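Local atomic coordinates of putative uncharacterized protein (Mycobacterium avium, PDB entry 2Z6V), a protein that probably transfers a sulfonate group to an acceptor molecule, as a mycobacterial member of the sulfotransferase family whose own substrate is not established. Residues L285-Q290 / L385-L390. Sequence-based numbering, arbitrary orientation.
Sequences LWRLPQ and LDEYGL. With PLM (palmitic acid), chain C.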
loop_
_atom_site.group_PDB
_atom_site.type_symbol
_atom_site.label_atom_id
_atom_site.label_comp_id
_atom_site.label_asym_id
_atom_site.label_seq_id
_atom_site.Cartn_x
_atom_site.Cartn_y
_atom_site.Cartn_z
ATOM N N LEU A 285 -10.309 -10.106 0.962
ATOM C CA LEU A 285 -9.148 -9.713 0.174
ATOM C C LEU A 285 -8.027 -10.731 0.307
ATOM O O LEU A 285 -7.317 -11.019 -0.662
ATOM C CB LEU A 285 -8.634 -8.339 0.627
ATOM C CG LEU A 285 -7.486 -7.725 -0.188
ATOM C CD1 LEU A 285 -7.988 -7.414 -1.585
ATOM C CD2 LEU A 285 -6.972 -6.461 0.475
ATOM N N TRP A 286 -7.880 -11.275 1.513
ATOM C CA TRP A 286 -6.824 -12.240 1.802
ATOM C C TRP A 286 -6.931 -13.569 1.068
ATOM O O TRP A 286 -5.946 -14.301 0.948
ATOM C CB TRP A 286 -6.759 -12.524 3.300
ATOM C CG TRP A 286 -6.281 -11.391 4.135
ATOM C CD1 TRP A 286 -5.542 -10.316 3.729
ATOM C CD2 TRP A 286 -6.446 -11.251 5.548
ATOM N NE1 TRP A 286 -5.237 -9.517 4.803
ATOM C CE2 TRP A 286 -5.780 -10.069 5.933
ATOM C CE3 TRP A 286 -7.094 -12.013 6.529
ATOM C CZ2 TRP A 286 -5.740 -9.632 7.254
ATOM C CZ3 TRP A 286 -7.053 -11.577 7.848
ATOM C CH2 TRP A 286 -6.381 -10.398 8.196
ATOM N N ARG A 287 -8.118 -13.890 0.579
ATOM C CA ARG A 287 -8.300 -15.149 -0.109
ATOM C C ARG A 287 -7.407 -15.312 -1.334
ATOM O O ARG A 287 -6.846 -16.389 -1.556
ATOM C CB ARG A 287 -9.769 -15.329 -0.474
ATOM C CG ARG A 287 -10.633 -15.723 0.719
ATOM C CD ARG A 287 -12.082 -15.829 0.307
ATOM N NE ARG A 287 -12.972 -16.170 1.418
ATOM C CZ ARG A 287 -13.018 -17.355 2.022
ATOM N NH1 ARG A 287 -12.218 -18.343 1.635
ATOM N NH2 ARG A 287 -13.876 -17.550 3.014
ATOM N N LEU A 288 -7.246 -14.250 -2.117
ATOM C CA LEU A 288 -6.415 -14.331 -3.311
ATOM C C LEU A 288 -4.965 -14.755 -3.018
ATOM O O LEU A 288 -4.498 -15.759 -3.557
ATOM C CB LEU A 288 -6.463 -13.004 -4.079
ATOM C CG LEU A 288 -5.622 -12.910 -5.359
ATOM C CD1 LEU A 288 -5.735 -14.191 -6.186
ATOM C CD2 LEU A 288 -6.085 -11.706 -6.167
ATOM N N PRO A 289 -4.231 -14.010 -2.165
ATOM C CA PRO A 289 -2.857 -14.468 -1.921
ATOM C C PRO A 289 -2.776 -15.822 -1.211
ATOM O O PRO A 289 -1.803 -16.558 -1.378
ATOM C CB PRO A 289 -2.231 -13.316 -1.118
ATOM C CG PRO A 289 -3.386 -12.653 -0.479
ATOM C CD PRO A 289 -4.456 -12.689 -1.555
ATOM N N GLN A 290 -3.794 -16.151 -0.423
ATOM C CA GLN A 290 -3.824 -17.439 0.267
ATOM C C GLN A 290 -3.896 -18.536 -0.784
ATOM O O GLN A 290 -3.200 -19.542 -0.691
ATOM C CB GLN A 290 -5.055 -17.553 1.168
ATOM C CG GLN A 290 -4.981 -16.799 2.486
ATOM C CD GLN A 290 -6.350 -16.659 3.143
ATOM O OE1 GLN A 290 -7.244 -17.477 2.919
ATOM N NE2 GLN A 290 -6.516 -15.627 3.965
ATOM N N LEU A 385 -19.999 -11.334 8.384
ATOM C CA LEU A 385 -18.647 -11.708 8.712
ATOM C C LEU A 385 -18.725 -13.159 9.188
ATOM O O LEU A 385 -17.773 -13.699 9.759
ATOM C CB LEU A 385 -18.121 -10.797 9.830
ATOM C CG LEU A 385 -18.419 -9.284 9.846
ATOM C CD1 LEU A 385 -18.126 -8.661 8.497
ATOM C CD2 LEU A 385 -19.867 -9.052 10.215
ATOM N N ASP A 386 -19.884 -13.773 8.954
ATOM C CA ASP A 386 -20.128 -15.165 9.330
ATOM C C ASP A 386 -19.077 -16.032 8.678
ATOM O O ASP A 386 -18.483 -16.908 9.304
ATOM C CB ASP A 386 -21.491 -15.621 8.821
ATOM C CG ASP A 386 -22.624 -14.912 9.494
ATOM O OD1 ASP A 386 -23.595 -14.555 8.789
ATOM O OD2 ASP A 386 -22.542 -14.719 10.726
ATOM N N GLU A 387 -18.874 -15.772 7.396
ATOM C CA GLU A 387 -17.917 -16.501 6.595
ATOM C C GLU A 387 -16.542 -16.504 7.257
ATOM O O GLU A 387 -15.702 -17.350 6.945
ATOM C CB GLU A 387 -17.860 -15.864 5.202
ATOM C CG GLU A 387 -16.965 -16.560 4.201
ATOM C CD GLU A 387 -17.062 -15.934 2.827
ATOM O OE1 GLU A 387 -16.236 -16.272 1.959
ATOM O OE2 GLU A 387 -17.969 -15.105 2.609
ATOM N N TYR A 388 -16.323 -15.575 8.187
ATOM C CA TYR A 388 -15.037 -15.467 8.878
ATOM C C TYR A 388 -15.132 -15.528 10.399
ATOM O O TYR A 388 -14.184 -15.182 11.104
ATOM C CB TYR A 388 -14.343 -14.178 8.443
ATOM C CG TYR A 388 -14.199 -14.093 6.948
ATOM C CD1 TYR A 388 -13.257 -14.871 6.278
ATOM C CD2 TYR A 388 -15.049 -13.289 6.193
ATOM C CE1 TYR A 388 -13.165 -14.857 4.887
ATOM C CE2 TYR A 388 -14.966 -13.268 4.807
ATOM C CZ TYR A 388 -14.021 -14.056 4.159
ATOM O OH TYR A 388 -13.937 -14.041 2.784
ATOM N N GLY A 389 -16.282 -15.965 10.903
ATOM C CA GLY A 389 -16.468 -16.089 12.336
ATOM C C GLY A 389 -16.629 -14.791 13.103
ATOM O O GLY A 389 -16.201 -14.695 14.255
ATOM N N LEU A 390 -17.252 -13.796 12.483
ATOM C CA LEU A 390 -17.448 -12.515 13.148
ATOM C C LEU A 390 -18.905 -12.070 13.160
ATOM O O LEU A 390 -19.754 -12.621 12.460
ATOM C CB LEU A 390 -16.601 -11.430 12.477
ATOM C CG LEU A 390 -15.082 -11.579 12.489
ATOM C CD1 LEU A 390 -14.452 -10.488 11.632
ATOM C CD2 LEU A 390 -14.576 -11.504 13.916
HETATM C C1 PLM C . -1.908 -8.688 5.435
HETATM O O1 PLM C . -2.003 -9.271 6.537
HETATM O O2 PLM C . -0.956 -8.788 4.632
HETATM C C2 PLM C . -3.059 -7.766 5.021
HETATM C C3 PLM C . -3.427 -6.800 6.148
HETATM C C4 PLM C . -4.483 -5.778 5.720
HETATM C C5 PLM C . -3.991 -4.907 4.561
HETATM C C6 PLM C . -4.134 -5.618 3.213
HETATM C C7 PLM C . -3.354 -4.868 2.133
HETATM C C8 PLM C . -1.849 -5.077 2.309
HETATM C C9 PLM C . -1.100 -3.774 2.028
HETATM C CA PLM C . -1.503 -3.177 0.678
HETATM C CB PLM C . -1.165 -1.685 0.606
HETATM C CC PLM C . -1.821 -0.947 1.773
HETATM C CD PLM C . -1.007 -1.121 3.057
HETATM C CE PLM C . -1.843 -0.868 4.315
HETATM C CF PLM C . -2.940 -1.927 4.438
HETATM C CG PLM C . -3.708 -1.800 5.754
#
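Helix 287-293 is tied to the loop ahead of helix 392-405 by one arginine, R287, which reaches E387 and Y388; side chains alone span the gap here, since the nearest CA atoms of the two segments, those of R287 and Y388, stay 11.2 Å apart. The arginine chain is extended from CG to NE, and the tyrosine ring comes to meet it from the opposite direction. R287 NE donates to Y388 OH at 2.7 Å with an angle of 151° at the hydrogen; the hydroxyl lies by the guanidinium edge, tilted slightly from its plane. A weak, strongly bent bond (118° at the hydrogen), part of a salt bridge, runs from R287 NH2 to E387 OE1 at 2.9 Å. CG of E387, anti to the backbone N (chi1 -176°), lies over one face of the Y388 ring, toward the rim, and the extended chain beyond it carries OE1 to the arginine. Two neighbouring groups of the guanidinium are thus engaged by consecutive residues. The ring edge of W286 meets the bound palmitic acid, CZ2 lying 3.8 Å from its C3. Around the bridge, Q301 of helix 301-326 touches both R287 and Y388, while the tyrosine also packs on C283 and N284 of helix 275-285.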